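Local atomic coordinates of metagenomic carboxyl esterase MGS0156 (Uncultured organism, PDB entry 5D8M), a protein that probably hydrolyses carboxylic ester bonds as a carboxyl esterase of the alpha/beta-hydrolase type. Residues 91-94 with 95-99; 141-144 with 145-148; 181-185 with 186-190; 326-329 with 330-333. One frame throughout, in Å; residues are numbered along the deposited sequence.

Interaction 1 of 4, residues 91-94 with 95-99; sequences LVPG and LLAEC
Gly94 and Ala97 close a type II beta turn: the backbone N of Ala97 donates to Gly94 O at 3.2 Å, with an N-H...O angle of 162°. A water occupies a second position on the same oxygen, donating to Gly94 O over 2.7 Å while accepting from Glu98 N at 3.1 Å, so the buried carbonyl is gripped twice and ties the turn to the start of the following 3-10 segment. Inside the bend the methyl of Ala97 meets the ring of Pro93, CB to CB at 3.6 Å; the same CB lies 3.4 Å from Gly94 O. Leu95 points its side chain away from the turn, CG anti to the backbone N (chi1 -170°), and the isobutyl group reaches Ala221 and Leu222 of helix 220-223. Leu96, next in the turn, has the positive phi expected at the third position of type II. Beyond the turn, Cys99 forms the disulfide with Cys213 and Glu98 makes a salt bridge with Arg125. Strand 87-92 runs beside strand 151-157 in the parallel sheet, and the turn leaves its C-terminal end; in alpha/beta hydrolases the loop at this place commonly carries part of the oxyanion hole, a position consistent with that role here.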
# COMPACT_ATOMS: atom_id res chain seq x y z
N LEU A 91 -3.79 -10.09 0.69
CA LEU A 91 -3.63 -8.83 1.40
C LEU A 91 -2.43 -8.90 2.34
O LEU A 91 -2.36 -9.76 3.18
CB LEU A 91 -4.89 -8.51 2.20
CG LEU A 91 -6.22 -8.62 1.45
CD1 LEU A 91 -7.44 -8.51 2.42
CD2 LEU A 91 -6.28 -7.55 0.38
N VAL A 92 -1.48 -7.99 2.18
CA VAL A 92 -0.30 -7.97 3.01
C VAL A 92 -0.16 -6.60 3.65
O VAL A 92 0.06 -5.61 2.95
CB VAL A 92 0.97 -8.28 2.19
CG1 VAL A 92 2.18 -8.33 3.10
CG2 VAL A 92 0.79 -9.58 1.40
N PRO A 93 -0.25 -6.54 5.00
CA PRO A 93 -0.18 -5.26 5.71
C PRO A 93 1.23 -4.80 5.98
O PRO A 93 2.18 -5.49 5.64
CB PRO A 93 -0.90 -5.55 7.02
CG PRO A 93 -0.54 -6.95 7.30
CD PRO A 93 -0.55 -7.65 5.93
N GLY A 94 1.35 -3.66 6.65
CA GLY A 94 2.64 -3.03 6.88
C GLY A 94 3.14 -2.96 8.31
O GLY A 94 2.81 -3.79 9.15
N LEU A 95 3.98 -1.96 8.56
CA LEU A 95 4.64 -1.77 9.83
C LEU A 95 3.63 -1.59 10.96
O LEU A 95 2.71 -0.77 10.84
CB LEU A 95 5.58 -0.55 9.76
CG LEU A 95 6.55 -0.33 10.92
CD1 LEU A 95 7.59 -1.43 10.91
CD2 LEU A 95 7.22 1.04 10.78
N LEU A 96 3.79 -2.35 12.04
CA LEU A 96 2.96 -2.24 13.24
C LEU A 96 1.52 -2.74 13.06
O LEU A 96 0.75 -2.70 14.01
CB LEU A 96 2.93 -0.80 13.76
CG LEU A 96 4.24 -0.27 14.33
CD1 LEU A 96 4.03 1.10 14.98
CD2 LEU A 96 4.82 -1.25 15.34
N ALA A 97 1.16 -3.21 11.87
CA ALA A 97 -0.22 -3.65 11.66
C ALA A 97 -0.56 -4.81 12.59
O ALA A 97 -1.65 -4.86 13.21
CB ALA A 97 -0.44 -4.03 10.20
N GLU A 98 0.42 -5.69 12.75
CA GLU A 98 0.24 -6.85 13.61
C GLU A 98 -0.05 -6.43 15.03
O GLU A 98 -0.84 -7.07 15.73
CB GLU A 98 1.49 -7.75 13.57
CG GLU A 98 1.32 -9.06 14.35
CD GLU A 98 2.61 -9.86 14.40
OE1 GLU A 98 3.71 -9.25 14.38
OE2 GLU A 98 2.54 -11.11 14.47
N CYS A 99 0.58 -5.34 15.47
CA CYS A 99 0.44 -4.86 16.83
C CYS A 99 -0.95 -4.26 17.13
O CYS A 99 -1.37 -4.18 18.29
CB CYS A 99 1.52 -3.80 17.11
SG CYS A 99 3.21 -4.38 16.68
O HOH W 1 2.19 -6.22 10.27

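Interaction 2 of 4, residues 141-144 with 145-148; sequences EVVA and KLPE
Lys145 lays its aliphatic chain back over the last turn of helix 132-143, with CB 3.5 Å from Val142 O and CG 3.5 Å from Glu141 O. The chain is straight as far as CE and then bends (chi4 68°), which brings NZ round to the Glu141 carbonyl. There NZ donates to Glu141 O at 3.2 Å, coming from well above the carbonyl plane. Glu141 OE2 stays 4.1 Å from Lys145 NZ, beyond salt-bridge range, and a water off to one side bridges them, donating to Glu141 OE2 and accepting from Lys145 NZ. The charges probably still attract, but their hydrogen-bonded link runs through the water. Two backbone bonds wind the chain off the helix, both spanning three residues: Lys145 N to Val142 O, and Leu146 N to Val143 O at 3.0 Å, the latter closing a type I turn. This is the exit of the helix in a beta-alpha-beta crossover, which joins strand 120-123 to the parallel strand 151-157 with strand 87-92 lying between them in the sheet. A second water donates both to Val143 O and, at 2.6 Å, to Leu146 O, bridging the turn. Leu146 sets its CB against Val143 O at 3.4 Å, while its CD1 comes 4.4 Å from Val143 CG2. Both face the sheet: Leu146 touches Ile152, Arg88 and Val90; Val143 reaches Phe154 and, on helix 172-177, Leu174.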
# COMPACT_ATOMS: atom_id res chain seq x y z
N GLU A 141 5.57 -18.87 2.32
CA GLU A 141 4.95 -20.09 2.84
C GLU A 141 3.41 -20.05 2.73
O GLU A 141 2.76 -21.08 2.50
CB GLU A 141 5.34 -20.33 4.30
CG GLU A 141 6.82 -20.52 4.53
CD GLU A 141 7.40 -21.69 3.76
OE1 GLU A 141 8.57 -21.59 3.34
OE2 GLU A 141 6.71 -22.72 3.57
N VAL A 142 2.83 -18.88 2.92
CA VAL A 142 1.38 -18.74 2.82
C VAL A 142 0.90 -19.04 1.40
O VAL A 142 0.02 -19.86 1.18
CB VAL A 142 0.90 -17.32 3.24
CG1 VAL A 142 -0.57 -17.11 2.81
CG2 VAL A 142 1.05 -17.12 4.75
N VAL A 143 1.48 -18.35 0.42
CA VAL A 143 1.04 -18.48 -0.96
C VAL A 143 1.22 -19.91 -1.48
O VAL A 143 0.36 -20.42 -2.22
CB VAL A 143 1.77 -17.47 -1.84
CG1 VAL A 143 1.42 -17.69 -3.31
CG2 VAL A 143 1.37 -16.09 -1.41
N ALA A 144 2.28 -20.58 -1.02
CA ALA A 144 2.52 -21.97 -1.36
C ALA A 144 1.36 -22.89 -0.99
O ALA A 144 1.23 -23.96 -1.56
CB ALA A 144 3.81 -22.49 -0.69
N LYS A 145 0.52 -22.46 -0.04
CA LYS A 145 -0.57 -23.29 0.44
C LYS A 145 -1.93 -22.90 -0.15
O LYS A 145 -2.94 -23.52 0.14
CB LYS A 145 -0.64 -23.24 1.97
CG LYS A 145 0.58 -23.82 2.66
CD LYS A 145 0.43 -23.74 4.17
CE LYS A 145 1.66 -24.27 4.89
NZ LYS A 145 2.83 -23.39 4.70
N LEU A 146 -1.95 -21.85 -0.96
CA LEU A 146 -3.19 -21.38 -1.59
C LEU A 146 -3.51 -22.31 -2.76
O LEU A 146 -2.60 -22.92 -3.30
CB LEU A 146 -3.04 -19.93 -2.05
CG LEU A 146 -2.98 -18.90 -0.91
CD1 LEU A 146 -2.75 -17.50 -1.43
CD2 LEU A 146 -4.25 -18.97 -0.06
N PRO A 147 -4.80 -22.44 -3.13
CA PRO A 147 -5.19 -23.33 -4.24
C PRO A 147 -4.45 -23.00 -5.53
O PRO A 147 -4.30 -21.83 -5.89
CB PRO A 147 -6.70 -23.06 -4.38
CG PRO A 147 -7.12 -22.52 -3.04
CD PRO A 147 -5.95 -21.70 -2.58
N GLU A 148 -3.98 -24.03 -6.22
CA GLU A 148 -3.14 -23.89 -7.41
C GLU A 148 -3.81 -23.15 -8.57
O GLU A 148 -3.13 -22.47 -9.33
CB GLU A 148 -2.69 -25.26 -7.90
CG GLU A 148 -1.33 -25.68 -7.37
CD GLU A 148 -0.94 -27.08 -7.82
OE1 GLU A 148 -1.84 -27.87 -8.20
OE2 GLU A 148 0.27 -27.39 -7.81
O HOH W 2 5.59 -24.25 5.55
O HOH W 3 -0.54 -21.80 -4.51

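Interaction 3 of 4, residues 181-185 with 186-190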
# COMPACT_ATOMS: atom_id res chain seq x y z
N VAL A 181 1.10 -7.53 -8.50
CA VAL A 181 1.25 -6.86 -7.21
C VAL A 181 0.68 -5.47 -7.29
O VAL A 181 1.10 -4.70 -8.13
CB VAL A 181 2.71 -6.71 -6.78
CG1 VAL A 181 2.78 -5.95 -5.44
CG2 VAL A 181 3.38 -8.09 -6.69
N VAL A 182 -0.24 -5.16 -6.39
CA VAL A 182 -0.77 -3.83 -6.27
C VAL A 182 -0.27 -3.21 -4.98
O VAL A 182 -0.44 -3.78 -3.90
CB VAL A 182 -2.30 -3.83 -6.25
CG1 VAL A 182 -2.81 -2.39 -6.16
CG2 VAL A 182 -2.83 -4.52 -7.51
N SER A 183 0.37 -2.06 -5.10
CA SER A 183 0.85 -1.31 -3.97
C SER A 183 -0.15 -0.21 -3.60
O SER A 183 -0.49 0.63 -4.45
CB SER A 183 2.23 -0.69 -4.35
OG SER A 183 2.83 -0.05 -3.24
N VAL A 184 -0.60 -0.20 -2.35
CA VAL A 184 -1.46 0.85 -1.83
C VAL A 184 -0.73 1.62 -0.72
O VAL A 184 -0.51 1.08 0.37
CB VAL A 184 -2.78 0.26 -1.26
CG1 VAL A 184 -3.73 1.35 -0.84
CG2 VAL A 184 -3.44 -0.69 -2.31
N ALA A 185 -0.35 2.87 -1.00
CA ALA A 185 0.53 3.62 -0.12
C ALA A 185 1.74 2.76 0.28
O ALA A 185 2.15 2.74 1.44
CB ALA A 185 -0.23 4.10 1.12
N GLY A 186 2.30 2.04 -0.68
CA GLY A 186 3.45 1.20 -0.40
C GLY A 186 4.71 2.01 -0.25
O GLY A 186 4.93 2.98 -0.97
N ALA A 187 5.56 1.59 0.68
CA ALA A 187 6.79 2.33 0.98
C ALA A 187 7.89 1.91 0.02
O ALA A 187 8.94 1.43 0.45
CB ALA A 187 7.22 2.08 2.44
N ILE A 188 7.66 2.09 -1.27
CA ILE A 188 8.57 1.54 -2.28
C ILE A 188 10.01 2.07 -2.12
O ILE A 188 10.98 1.30 -2.14
CB ILE A 188 8.06 1.84 -3.70
CG1 ILE A 188 6.59 1.43 -3.86
CG2 ILE A 188 8.97 1.18 -4.77
CD1 ILE A 188 6.26 -0.02 -3.44
N ASP A 189 10.16 3.38 -1.95
CA ASP A 189 11.46 3.98 -1.68
C ASP A 189 11.71 4.21 -0.19
O ASP A 189 12.60 4.99 0.17
CB ASP A 189 11.60 5.32 -2.40
CG ASP A 189 11.57 5.20 -3.92
OD1 ASP A 189 11.83 4.10 -4.45
OD2 ASP A 189 11.31 6.24 -4.56
N GLY A 190 10.95 3.56 0.67
CA GLY A 190 11.10 3.77 2.09
C GLY A 190 10.49 5.11 2.49
O GLY A 190 9.57 5.60 1.82
O HOH W 4 1.91 2.49 -3.47
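Ser183 and Gly186 are joined by one water, which accepts from Ser183 OG at 2.7 Å and from Gly186 N at 2.9 Å, giving two buried polar groups a common partner. The hydroxyl oxygen lies anti to the backbone N of Ser183 (chi1 -174°), a setting that turns it toward the chain beyond the bend. The van der Waals contacts centre on the same oxygen: Ser183 OG sits only 3.2 Å from Gly186 CA, and the tip of Ile188, CD1, comes up to Ser183 OG at 3.4 Å. Ile188 also packs on Ala161 of helix 159-170 and on Leu234 of helix 227-236. All this takes place where strand 178-184 of the parallel alpha/beta-hydrolase-like sheet gives way to the loop before helix 193-196. The chain bends sharply at Ala185, whose backbone has left-handed angles (phi 48°, psi 43°). Backbone bonds shape the rest of the loop: Ala187 is the centre of an inverse gamma turn, with a weak bond from Ile188 N to Gly186 O, and a type I turn follows, its Gly190 N donating to Ala187 O at 2.9 Å.

Interaction 4 of 4, residues 326-329 with 330-333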
# COMPACT_ATOMS: atom_id res chain seq x y z
N ALA A 326 -14.95 0.31 -2.18
CA ALA A 326 -14.98 0.70 -3.58
C ALA A 326 -13.57 0.67 -4.16
O ALA A 326 -13.37 0.23 -5.31
CB ALA A 326 -15.58 2.06 -3.74
N LEU A 327 -12.60 1.13 -3.38
CA LEU A 327 -11.20 1.14 -3.81
C LEU A 327 -10.70 -0.27 -4.10
O LEU A 327 -10.09 -0.49 -5.14
CB LEU A 327 -10.29 1.79 -2.75
CG LEU A 327 -8.81 1.96 -3.15
CD1 LEU A 327 -8.61 3.11 -4.18
CD2 LEU A 327 -7.94 2.23 -1.89
N LEU A 328 -10.96 -1.21 -3.19
CA LEU A 328 -10.48 -2.58 -3.36
C LEU A 328 -11.19 -3.27 -4.53
O LEU A 328 -10.56 -3.99 -5.30
CB LEU A 328 -10.68 -3.39 -2.08
CG LEU A 328 -10.03 -4.77 -2.03
CD1 LEU A 328 -8.50 -4.64 -2.14
CD2 LEU A 328 -10.41 -5.52 -0.74
N GLU A 329 -12.50 -3.06 -4.66
CA GLU A 329 -13.21 -3.58 -5.80
C GLU A 329 -12.70 -3.00 -7.13
O GLU A 329 -12.54 -3.73 -8.11
CB GLU A 329 -14.72 -3.33 -5.65
CG GLU A 329 -15.53 -4.09 -6.69
CD GLU A 329 -17.00 -3.70 -6.74
OE1 GLU A 329 -17.58 -3.31 -5.69
OE2 GLU A 329 -17.58 -3.78 -7.85
N ALA A 330 -12.44 -1.69 -7.17
CA ALA A 330 -11.88 -1.08 -8.37
C ALA A 330 -10.51 -1.68 -8.70
O ALA A 330 -10.21 -1.96 -9.88
CB ALA A 330 -11.78 0.47 -8.21
N ILE A 331 -9.69 -1.87 -7.68
CA ILE A 331 -8.39 -2.51 -7.89
C ILE A 331 -8.57 -3.89 -8.54
O ILE A 331 -7.96 -4.15 -9.58
CB ILE A 331 -7.62 -2.66 -6.56
CG1 ILE A 331 -7.15 -1.29 -6.05
CG2 ILE A 331 -6.46 -3.68 -6.68
CD1 ILE A 331 -6.72 -1.35 -4.59
N ALA A 332 -9.40 -4.74 -7.94
CA ALA A 332 -9.66 -6.08 -8.46
C ALA A 332 -10.15 -6.06 -9.90
O ALA A 332 -9.73 -6.88 -10.71
CB ALA A 332 -10.69 -6.84 -7.57
N ARG A 333 -11.09 -5.17 -10.21
CA ARG A 333 -11.66 -5.10 -11.55
C ARG A 333 -10.67 -4.55 -12.57
O ARG A 333 -10.65 -5.01 -13.72
CB ARG A 333 -12.95 -4.26 -11.55
CG ARG A 333 -14.10 -4.93 -10.78
CD ARG A 333 -15.42 -4.35 -11.20
NE ARG A 333 -16.53 -4.72 -10.33
CZ ARG A 333 -17.29 -5.79 -10.49
NH1 ARG A 333 -17.07 -6.65 -11.49
NH2 ARG A 333 -18.28 -6.01 -9.64
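Glu329 and Arg333, one helical turn apart on helix 324-338, lie side by side and point the same way, joined by a salt bridge through a single carboxylate oxygen. Glu329 OE2 accepts from Arg333 NE at 2.9 Å with its anti lone pair, while Arg333 NH2 reaches the same Glu329 OE2 at 2.9 Å from above the carboxylate plane. The oxygen sits at the edge of the guanidinium, nearly in its plane. NE and NH2 form a side-on grip, but both close on OE2, so it is not a two-oxygen bidentate pair; the two planes are 63° apart. Glu329 carries its CG anti to the backbone N (chi1 -169°) and runs on extended, which brings its end level with the arginine. Glu329 OE1 is hydrogen-bonded to His48 NE2. On the arginine, NH1 is hydrogen-bonded to Gly81 O. Beneath them the main chain has regular alpha-helical bonds, including Ala330 N to Ala326 O at 2.8 Å, Ala332 N to Leu328 O at 3.0 Å and Arg333 N to Glu329 O at 2.9 Å. On another side of the helix Ile331 lays CG1 3.2 Å from Leu327 O and its CD1 4.2 Å from Leu327 CG, both side chains meeting Leu248 of the sheet. The carboxylate of Asp113 lies close to Glu329 OE1; the arginine would help to offset that crowding of negative charge and so probably favours the ionised form of Glu329, although the closeness of Asp113 would work against it.

In the fold
Along the chain the four contacts follow one another in number order. Interactions 1 and 3 lie at the ends of strands 87-92 and 178-184 of the same parallel sheet, their centres about 13 Å apart, with strand 151-157 between those strands. Interaction 2 is at the surface, about 19 Å from interaction 1 between centres, where a connecting helix returns to the sheet. Interaction 4, on helix 324-338, directly touches interaction 3: Ile331 CG2 packs 3.8 Å from Val182 CG2, and Ile331 CD1 lies 4.0 Å from Val184 CG2. Helix 324-338 thus backs strand 178-184; the loops of interactions 1 and 3 leave the C-terminal edge of the sheet, in alpha/beta hydrolases and probably here the active-site edge.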